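Local coordinates for molybdenum cofactor biosynthesis protein (Pyrococcus furiosus, PDB 1XI8) that probably acts as a molybdopterin molybdotransferase of the MoeA family, inserting molybdenum into molybdopterin during cofactor biosynthesis, at residues L260-G265 / R299-S304; G305-V310 / G371-L376; F314-K319 / Y382-E387; D341-Q346 / A362-K367. One frame throughout, in Å; residues are numbered along the deposited sequence.

Contacts 1, 2 and 3 each have one segment on the same piece of chain. Strand 300-302 of contact 1 runs on into helix 307-326, whose start serves contact 2 and whose middle serves contact 3. Contact 1 lies within the range of the probable molybdopterin-binding domain. Contacts 2 and 3 join that domain to the MoeA C-terminal region, with their segments alternating along the chain and their centres about 14 Å apart. Contact 4 lies within the C-terminal region and is nested inside the loops closed by contacts 2 and 3, with its centre about 15 Å from that of contact 3. Ser-375 packs on Ile-365, and Leu-383 on Val-343. Helix 307-326 thus touches the C-terminal region at two places.

Contact 1: residues L260-G265 / R299-S304; sequences LVLITG and RVFVMS
Val-261 lies opposite Val-300 in a parallel ladder and bonds to the residues flanking it. Val-261 N donates to Arg-299 O at 2.7 Å, and Phe-301 N returns a bond to Val-261 O at 2.8 Å. Ile-263 N then reaches Phe-301 O, and Met-303 N reaches Ile-263 O. A weak bond from Gly-265 N to Ser-304 O follows. Strands 260-263 and 300-302 run at 16° to each other. They are neighbours in the mixed sheet of the probable molybdopterin-binding domain, with strand 191-196 on the far side of 260-263.

Apolar contacts divide between the two sheet faces. On one, Leu-262 lies beside Phe-301 and points the same way; its CD2 is 3.7 Å from Phe-301 CD1. The same methyl meets Met-303 SD at 3.6 Å. Leu-260 CD1 reaches Phe-301 CE1 at 4.0 Å. Val-318 of helix 307-326 covers Leu-262 and Phe-301. On the other face, Ile-263 CG2 sits between its own backbone N and carbonyl carbon and meets Val-300 CG2 at 4.0 Å. Helix 244-257 covers this face, with Leu-251 against both Val-261 and Val-300.

Contact 2: residues G305-V310 / G371-L376; sequences GYPVAV and GIISSL
Val-308 and Leu-376 form the close apolar part of this contact. It joins the first turn of helix 307-326, in the probable molybdopterin-binding domain, to the short helix 374-377 of the MoeA C-terminal region. Tyr-306 is the N-cap residue of the longer helix, and its O accepts the backbone bond from Val-310 N. No hydrogen bond crosses between the two segments.

The tight side is apolar. Val-308 CG2 stands anti to its backbone N (chi1 78° for CG1), which directs this methyl at Leu-376. It meets Leu-376 CD2 at 3.4 Å. The other leucine methyl, CD1, lies 3.7 Å from Pro-307 O and also approaches Val-308 CA. Leu-376 therefore has one branch against the valine methyl and the other against the helix backbone. Its side chain also touches Met-222 of helix 219-229. The Pro-307 ring packs beside Ile-373, although their exact spacing in the model is doubtful.

The looser side lies around Gly-371 and Tyr-306, both exposed. Here Tyr-306 CB comes no nearer than 4.4 Å to Gly-371 N. Pro-307 CG is 4.3 Å from Gly-371 O. The second subunit adds to the 371-376 side: its Leu-175 packs on Ile-373, and its Gln-171 donates to Leu-376 O.

The turn into helix 374-377 is held within its own segment. Ile-372 O accepts from both Ser-375 N and Ser-375 OG, the hydroxyl oxygen lying 3.2 Å away.

Contact 3: residues F314-K319 / Y382-E387; sequences FHLFVK and YLVVPE
Lys-319 and Tyr-382 meet through their polar ends. Helix 307-326 of the probable molybdopterin-binding domain here crosses strand 381-386 of the MoeA C-terminal region, with the local axes at 90° and 11.6 Å apart. Side chains bridge the gap.

In the first shell, Lys-319 NZ donates to Tyr-382 OH at 3.2 Å. The ammonium lies at the edge of the phenol ring, near its plane. Beside it, His-315 ND1 is 4.0 Å from Tyr-382 CE1, and the two rings are inclined at 56°. Leu-316 CD2 touches both Tyr-382 CE2 and Val-384 CG1, the latter at 4.2 Å.

The next shell positions these groups. The lysine chain is extended except for a bend at chi3 (67°), which brings NZ to the tyrosine hydroxyl. The Tyr-382 ring stacks with Phe-352 of strand 350-358, and Phe-352 also touches His-315 and Leu-316. The histidine ring further meets those of Phe-311 and Tyr-403. Glu-332 forms only a long, weak ion pair with the lysine. Within the helix, a wider pi-type turn carries a bond from Lys-319 N to Phe-314 O. Lys-319 NZ also donates a weak bond to His-315 ND1 at 3.3 Å, in the plane of the imidazole.

Contact 4: residues D341-Q346 / A362-K367; sequences DDVPSQ and AKVIKK
Asp-341 and Lys-363 are brought together by two torsions. Asp-341 CG lies beside its backbone N (chi1 -48°), which carries the carboxylate toward strand 361-364. The Lys-363 side chain leaves its backbone pointing away from Asp-341, but a bend at chi2 (70°) brings the ammonium back. Lys-363 NZ then forms a salt bridge to Asp-341 OD1 at 3.3 Å, using the syn lone pair of that oxygen. A second, weak bond runs from Lys-363 NZ to Asp-341 OD2.

Asp-341 OD2 also takes a weak bond from Val-364 N at 3.2 Å, bent to 131° at the hydrogen. One carboxylate thus holds a side chain and a backbone amide of successive residues. Next to this polar group, Val-343 CG2 meets Val-364 CG2 at 3.7 Å. Asp-341 CB packs on the same Val-364 methyl at 4.0 Å.

The contact lies on the surface of the MoeA C-terminal region. Strand 343-344 pairs with strand 391-392 in a small antiparallel sheet. Strand 361-364 belongs to the larger mixed sheet, between 334-339 and 350-358. Val-353 of strand 350-358 touches both valines, and Leu-383 and Val-385 of strand 381-386 also pack against Val-343.

Contact 1: residues L260-G265 / R299-S304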
# COMPACT_ATOMS: atom_id res chain seq x y z
N LEU A 260 -14.15 17.41 -6.45
CA LEU A 260 -14.88 16.71 -5.41
C LEU A 260 -14.68 17.47 -4.11
O LEU A 260 -13.58 17.93 -3.83
CB LEU A 260 -14.34 15.29 -5.31
CG LEU A 260 -15.19 14.12 -4.83
CD1 LEU A 260 -16.54 14.11 -5.49
CD2 LEU A 260 -14.44 12.84 -5.14
N VAL A 261 -15.74 17.61 -3.32
CA VAL A 261 -15.67 18.35 -2.07
C VAL A 261 -16.19 17.52 -0.91
O VAL A 261 -17.25 16.90 -1.00
CB VAL A 261 -16.46 19.67 -2.15
CG1 VAL A 261 -16.35 20.41 -0.83
CG2 VAL A 261 -15.95 20.52 -3.28
N LEU A 262 -15.44 17.52 0.19
CA LEU A 262 -15.84 16.85 1.41
C LEU A 262 -16.05 17.89 2.50
O LEU A 262 -15.14 18.62 2.86
CB LEU A 262 -14.78 15.86 1.87
CG LEU A 262 -14.28 14.85 0.85
CD1 LEU A 262 -13.18 14.01 1.44
CD2 LEU A 262 -15.41 13.98 0.41
N ILE A 263 -17.27 17.95 3.02
CA ILE A 263 -17.57 18.82 4.16
C ILE A 263 -17.96 17.95 5.35
O ILE A 263 -18.91 17.19 5.29
CB ILE A 263 -18.69 19.84 3.84
CG1 ILE A 263 -19.01 20.70 5.06
CG2 ILE A 263 -19.95 19.14 3.32
CD1 ILE A 263 -19.92 21.88 4.76
N THR A 264 -17.20 18.03 6.43
CA THR A 264 -17.54 17.25 7.62
C THR A 264 -18.50 18.03 8.47
O THR A 264 -18.79 19.18 8.19
CB THR A 264 -16.31 16.95 8.47
OG1 THR A 264 -15.73 18.18 8.92
CG2 THR A 264 -15.30 16.18 7.65
N GLY A 265 -18.99 17.41 9.54
CA GLY A 265 -19.79 18.15 10.51
C GLY A 265 -21.25 18.12 10.15
O GLY A 265 -21.96 17.22 10.60
N ARG A 299 -21.02 16.75 -6.69
CA ARG A 299 -19.58 16.64 -6.43
C ARG A 299 -19.20 16.83 -4.95
O ARG A 299 -18.02 16.92 -4.61
CB ARG A 299 -18.79 17.61 -7.34
CG ARG A 299 -18.97 17.40 -8.86
CD ARG A 299 -18.53 16.00 -9.25
NE ARG A 299 -18.42 15.75 -10.70
CZ ARG A 299 -17.26 15.59 -11.34
NH1 ARG A 299 -16.12 15.67 -10.67
NH2 ARG A 299 -17.25 15.37 -12.65
N VAL A 300 -20.19 16.90 -4.06
CA VAL A 300 -19.89 17.08 -2.65
C VAL A 300 -20.46 15.98 -1.77
O VAL A 300 -21.63 15.60 -1.88
CB VAL A 300 -20.33 18.48 -2.12
CG1 VAL A 300 -21.73 18.75 -2.51
CG2 VAL A 300 -20.21 18.53 -0.61
N PHE A 301 -19.63 15.45 -0.89
CA PHE A 301 -20.10 14.51 0.12
C PHE A 301 -20.32 15.26 1.41
O PHE A 301 -19.42 15.92 1.91
CB PHE A 301 -19.09 13.40 0.36
CG PHE A 301 -19.01 12.39 -0.74
CD1 PHE A 301 -18.05 12.51 -1.74
CD2 PHE A 301 -19.88 11.32 -0.77
CE1 PHE A 301 -17.97 11.57 -2.75
CE2 PHE A 301 -19.80 10.38 -1.77
CZ PHE A 301 -18.84 10.50 -2.77
N VAL A 302 -21.52 15.16 1.95
CA VAL A 302 -21.80 15.71 3.27
C VAL A 302 -21.45 14.61 4.26
O VAL A 302 -22.17 13.63 4.38
CB VAL A 302 -23.28 16.15 3.41
CG1 VAL A 302 -23.61 16.57 4.85
CG2 VAL A 302 -23.56 17.29 2.45
N MET A 303 -20.32 14.78 4.95
CA MET A 303 -19.78 13.71 5.81
C MET A 303 -20.00 13.96 7.30
O MET A 303 -20.39 15.04 7.72
CB MET A 303 -18.30 13.46 5.50
CG MET A 303 -18.01 13.11 4.06
SD MET A 303 -16.26 12.77 3.70
CE MET A 303 -16.07 11.06 4.18
N SER A 304 -19.73 12.94 8.11
CA SER A 304 -19.92 13.04 9.55
C SER A 304 -18.85 13.87 10.24
O SER A 304 -17.88 14.33 9.63
CB SER A 304 -19.97 11.63 10.15
OG SER A 304 -19.91 11.65 11.57

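Contact 2: residues G305-V310 / G371-L376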
# COMPACT_ATOMS: atom_id res chain seq x y z
N GLY A 305 -19.02 14.07 11.54
CA GLY A 305 -18.02 14.73 12.35
C GLY A 305 -17.27 13.74 13.22
O GLY A 305 -16.29 14.09 13.85
N TYR A 306 -17.72 12.49 13.25
CA TYR A 306 -17.07 11.50 14.09
C TYR A 306 -16.04 10.72 13.29
O TYR A 306 -16.38 10.11 12.27
CB TYR A 306 -18.07 10.56 14.75
CG TYR A 306 -19.26 11.26 15.39
CD1 TYR A 306 -20.56 11.09 14.89
CD2 TYR A 306 -19.09 12.10 16.49
CE1 TYR A 306 -21.65 11.73 15.46
CE2 TYR A 306 -20.17 12.75 17.08
CZ TYR A 306 -21.44 12.57 16.56
OH TYR A 306 -22.51 13.22 17.15
N PRO A 307 -14.78 10.73 13.75
CA PRO A 307 -13.64 10.06 13.13
C PRO A 307 -13.95 8.68 12.52
O PRO A 307 -13.56 8.44 11.38
CB PRO A 307 -12.67 9.91 14.29
CG PRO A 307 -12.93 11.08 15.13
CD PRO A 307 -14.36 11.48 14.95
N VAL A 308 -14.62 7.80 13.26
CA VAL A 308 -14.86 6.44 12.76
C VAL A 308 -15.96 6.44 11.68
O VAL A 308 -15.90 5.66 10.74
CB VAL A 308 -15.16 5.41 13.88
CG1 VAL A 308 -16.54 5.55 14.34
CG2 VAL A 308 -15.00 4.00 13.38
N ALA A 309 -16.94 7.32 11.81
CA ALA A 309 -17.96 7.48 10.79
C ALA A 309 -17.36 8.07 9.51
O ALA A 309 -17.73 7.68 8.41
CB ALA A 309 -19.10 8.37 11.30
N VAL A 310 -16.45 9.02 9.67
CA VAL A 310 -15.78 9.65 8.54
C VAL A 310 -14.93 8.65 7.77
O VAL A 310 -14.95 8.61 6.54
CB VAL A 310 -14.93 10.85 9.00
CG1 VAL A 310 -14.07 11.36 7.87
CG2 VAL A 310 -15.83 11.95 9.51
N GLY A 371 -16.69 8.39 18.27
CA GLY A 371 -15.55 9.28 18.47
C GLY A 371 -14.23 8.58 18.77
O GLY A 371 -13.20 9.25 18.99
N ILE A 372 -14.25 7.25 18.75
CA ILE A 372 -13.13 6.43 19.23
C ILE A 372 -12.18 5.92 18.14
O ILE A 372 -12.23 4.74 17.75
CB ILE A 372 -13.69 5.22 20.02
CG1 ILE A 372 -14.74 5.70 21.03
CG2 ILE A 372 -12.55 4.42 20.69
CD1 ILE A 372 -15.68 4.63 21.51
N ILE A 373 -11.28 6.79 17.69
CA ILE A 373 -10.35 6.44 16.61
C ILE A 373 -9.36 5.31 16.94
O ILE A 373 -8.58 4.90 16.07
CB ILE A 373 -9.53 7.68 16.16
CG1 ILE A 373 -8.51 8.07 17.21
CG2 ILE A 373 -10.41 8.88 15.97
CD1 ILE A 373 -7.97 9.46 16.96
N SER A 374 -9.37 4.79 18.17
CA SER A 374 -8.42 3.70 18.47
C SER A 374 -8.83 2.39 17.78
O SER A 374 -7.98 1.55 17.50
CB SER A 374 -8.23 3.49 19.98
OG SER A 374 -9.28 2.72 20.53
N SER A 375 -10.12 2.23 17.49
CA SER A 375 -10.57 1.05 16.74
C SER A 375 -10.08 1.12 15.30
O SER A 375 -9.85 0.09 14.67
CB SER A 375 -12.09 0.85 16.79
OG SER A 375 -12.77 1.98 16.29
N LEU A 376 -9.91 2.33 14.78
CA LEU A 376 -9.36 2.51 13.45
C LEU A 376 -7.89 2.10 13.39
O LEU A 376 -7.44 1.46 12.42
CB LEU A 376 -9.54 3.95 12.97
CG LEU A 376 -10.98 4.48 12.86
CD1 LEU A 376 -11.01 5.85 12.21
CD2 LEU A 376 -11.87 3.52 12.10

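Contact 3: residues F314-K319 / Y382-E387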
# COMPACT_ATOMS: atom_id res chain seq x y z
N PHE A 314 -15.60 7.22 4.06
CA PHE A 314 -14.56 7.35 3.04
C PHE A 314 -14.37 6.05 2.26
O PHE A 314 -14.37 6.07 1.03
CB PHE A 314 -13.20 7.81 3.59
CG PHE A 314 -12.15 7.93 2.53
CD1 PHE A 314 -11.42 6.83 2.14
CD2 PHE A 314 -11.92 9.14 1.90
CE1 PHE A 314 -10.46 6.93 1.15
CE2 PHE A 314 -10.96 9.24 0.90
CZ PHE A 314 -10.23 8.14 0.53
N HIS A 315 -14.22 4.95 2.99
CA HIS A 315 -14.02 3.64 2.37
C HIS A 315 -15.24 3.09 1.65
O HIS A 315 -15.11 2.42 0.62
CB HIS A 315 -13.51 2.62 3.40
CG HIS A 315 -12.05 2.75 3.70
ND1 HIS A 315 -11.07 2.16 2.93
CD2 HIS A 315 -11.40 3.42 4.68
CE1 HIS A 315 -9.88 2.45 3.43
NE2 HIS A 315 -10.05 3.22 4.49
N LEU A 316 -16.44 3.37 2.16
CA LEU A 316 -17.63 2.85 1.51
C LEU A 316 -18.08 3.72 0.33
O LEU A 316 -18.79 3.25 -0.55
CB LEU A 316 -18.77 2.68 2.53
CG LEU A 316 -18.56 1.66 3.66
CD1 LEU A 316 -19.82 1.49 4.45
CD2 LEU A 316 -18.10 0.33 3.12
N PHE A 317 -17.64 4.98 0.30
CA PHE A 317 -18.05 5.89 -0.76
C PHE A 317 -16.94 6.69 -1.46
O PHE A 317 -16.75 6.57 -2.67
CB PHE A 317 -19.10 6.88 -0.22
CG PHE A 317 -20.46 6.29 -0.01
CD1 PHE A 317 -20.87 5.87 1.24
CD2 PHE A 317 -21.34 6.15 -1.08
CE1 PHE A 317 -22.13 5.33 1.43
CE2 PHE A 317 -22.59 5.61 -0.90
CZ PHE A 317 -22.98 5.20 0.37
N VAL A 318 -16.21 7.51 -0.71
CA VAL A 318 -15.26 8.46 -1.31
C VAL A 318 -14.11 7.78 -2.08
O VAL A 318 -13.78 8.19 -3.20
CB VAL A 318 -14.74 9.47 -0.26
CG1 VAL A 318 -13.74 10.43 -0.87
CG2 VAL A 318 -15.91 10.25 0.33
N LYS A 319 -13.52 6.75 -1.47
CA LYS A 319 -12.51 5.93 -2.14
C LYS A 319 -12.97 5.46 -3.52
O LYS A 319 -12.20 5.46 -4.48
CB LYS A 319 -12.18 4.73 -1.26
CG LYS A 319 -11.16 3.77 -1.83
CD LYS A 319 -10.83 2.64 -0.84
CE LYS A 319 -12.02 1.71 -0.59
NZ LYS A 319 -11.67 0.49 0.20
N TYR A 382 -11.47 -4.28 6.90
CA TYR A 382 -12.84 -4.17 7.31
C TYR A 382 -13.70 -5.25 6.69
O TYR A 382 -13.44 -5.73 5.59
CB TYR A 382 -13.41 -2.78 7.01
CG TYR A 382 -13.55 -2.43 5.55
CD1 TYR A 382 -12.53 -1.77 4.88
CD2 TYR A 382 -14.70 -2.75 4.83
CE1 TYR A 382 -12.64 -1.44 3.55
CE2 TYR A 382 -14.83 -2.42 3.50
CZ TYR A 382 -13.79 -1.76 2.86
OH TYR A 382 -13.89 -1.43 1.52
N LEU A 383 -14.73 -5.61 7.44
CA LEU A 383 -15.70 -6.59 7.03
C LEU A 383 -17.02 -5.87 6.84
O LEU A 383 -17.38 -5.01 7.64
CB LEU A 383 -15.81 -7.63 8.14
CG LEU A 383 -17.07 -8.48 8.29
CD1 LEU A 383 -17.22 -9.42 7.12
CD2 LEU A 383 -16.96 -9.25 9.60
N VAL A 384 -17.75 -6.20 5.78
CA VAL A 384 -19.08 -5.65 5.62
C VAL A 384 -20.15 -6.68 6.03
O VAL A 384 -20.05 -7.86 5.66
CB VAL A 384 -19.34 -5.08 4.18
CG1 VAL A 384 -18.56 -3.80 3.96
CG2 VAL A 384 -19.04 -6.10 3.08
N VAL A 385 -21.14 -6.25 6.79
CA VAL A 385 -22.31 -7.08 7.12
C VAL A 385 -23.53 -6.45 6.45
O VAL A 385 -24.11 -5.50 6.98
CB VAL A 385 -22.51 -7.20 8.63
CG1 VAL A 385 -23.53 -8.29 8.93
CG2 VAL A 385 -21.19 -7.54 9.29
N PRO A 386 -23.89 -6.97 5.28
CA PRO A 386 -24.75 -6.39 4.23
C PRO A 386 -26.27 -6.26 4.44
O PRO A 386 -27.00 -6.23 3.46
CB PRO A 386 -24.49 -7.29 3.00
CG PRO A 386 -23.37 -8.21 3.40
CD PRO A 386 -23.40 -8.30 4.89
N GLU A 387 -26.74 -6.17 5.68
CA GLU A 387 -28.14 -5.78 5.94
C GLU A 387 -29.24 -6.82 5.70
O GLU A 387 -30.29 -6.75 6.35
CB GLU A 387 -28.50 -4.44 5.27
CG GLU A 387 -28.92 -4.49 3.82
CD GLU A 387 -28.43 -3.27 3.06
OE1 GLU A 387 -28.79 -2.14 3.45
OE2 GLU A 387 -27.68 -3.43 2.07

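Contact 4: residues D341-Q346 / A362-K367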
# COMPACT_ATOMS: atom_id res chain seq x y z
N ASP A 341 -13.84 -13.86 16.49
CA ASP A 341 -14.96 -13.48 17.36
C ASP A 341 -16.33 -13.47 16.62
O ASP A 341 -16.38 -13.64 15.38
CB ASP A 341 -14.70 -12.10 17.99
CG ASP A 341 -13.29 -11.98 18.59
OD1 ASP A 341 -12.96 -12.76 19.52
OD2 ASP A 341 -12.52 -11.11 18.12
N ASP A 342 -17.41 -13.29 17.37
CA ASP A 342 -18.75 -13.13 16.80
C ASP A 342 -18.90 -11.71 16.24
O ASP A 342 -18.34 -10.75 16.78
CB ASP A 342 -19.85 -13.36 17.84
CG ASP A 342 -20.07 -14.84 18.17
OD1 ASP A 342 -20.56 -15.12 19.28
OD2 ASP A 342 -19.77 -15.72 17.33
N VAL A 343 -19.66 -11.56 15.16
CA VAL A 343 -19.91 -10.23 14.60
C VAL A 343 -21.38 -9.95 14.69
O VAL A 343 -22.16 -10.37 13.83
CB VAL A 343 -19.45 -10.09 13.14
CG1 VAL A 343 -19.83 -8.71 12.59
CG2 VAL A 343 -17.95 -10.30 13.04
N PRO A 344 -21.78 -9.23 15.75
CA PRO A 344 -23.17 -8.91 15.99
C PRO A 344 -23.56 -7.78 15.08
O PRO A 344 -22.79 -6.83 14.89
CB PRO A 344 -23.17 -8.41 17.43
CG PRO A 344 -21.81 -7.75 17.58
CD PRO A 344 -20.89 -8.66 16.78
N SER A 345 -24.74 -7.87 14.51
CA SER A 345 -25.24 -6.78 13.71
C SER A 345 -26.74 -6.79 13.85
O SER A 345 -27.26 -7.11 14.93
CB SER A 345 -24.81 -6.93 12.25
OG SER A 345 -24.79 -5.67 11.62
N GLN A 346 -27.43 -6.43 12.78
CA GLN A 346 -28.87 -6.35 12.77
C GLN A 346 -29.30 -6.28 11.32
O GLN A 346 -28.58 -5.75 10.48
CB GLN A 346 -29.35 -5.09 13.51
N ALA A 362 -9.09 -13.18 11.21
CA ALA A 362 -9.58 -11.82 11.46
C ALA A 362 -10.08 -11.66 12.89
O ALA A 362 -10.98 -12.37 13.35
CB ALA A 362 -10.68 -11.43 10.47
N LYS A 363 -9.48 -10.70 13.60
CA LYS A 363 -9.86 -10.39 14.96
C LYS A 363 -10.75 -9.15 14.98
O LYS A 363 -10.36 -8.08 14.54
CB LYS A 363 -8.60 -10.20 15.81
CG LYS A 363 -8.85 -9.78 17.25
CD LYS A 363 -9.48 -10.89 18.11
CE LYS A 363 -9.34 -10.55 19.60
NZ LYS A 363 -10.15 -11.44 20.49
N VAL A 364 -11.97 -9.32 15.49
CA VAL A 364 -12.93 -8.23 15.58
C VAL A 364 -12.58 -7.23 16.67
O VAL A 364 -12.40 -7.60 17.83
CB VAL A 364 -14.32 -8.79 15.85
CG1 VAL A 364 -15.34 -7.66 15.97
CG2 VAL A 364 -14.72 -9.79 14.77
N ILE A 365 -12.47 -5.95 16.30
CA ILE A 365 -12.15 -4.89 17.24
C ILE A 365 -13.38 -4.40 18.01
O ILE A 365 -14.31 -3.86 17.43
CB ILE A 365 -11.55 -3.68 16.51
CG1 ILE A 365 -10.49 -4.15 15.51
CG2 ILE A 365 -10.98 -2.68 17.52
CD1 ILE A 365 -9.37 -5.00 16.12
N LYS A 366 -13.37 -4.58 19.33
CA LYS A 366 -14.48 -4.16 20.18
C LYS A 366 -14.35 -2.67 20.49
O LYS A 366 -13.41 -2.27 21.16
CB LYS A 366 -14.49 -4.98 21.48
N LYS A 367 -15.28 -1.86 20.00
CA LYS A 367 -15.30 -0.42 20.33
C LYS A 367 -16.16 0.36 19.35
O LYS A 367 -17.36 0.55 19.58
CB LYS A 367 -13.89 0.18 20.40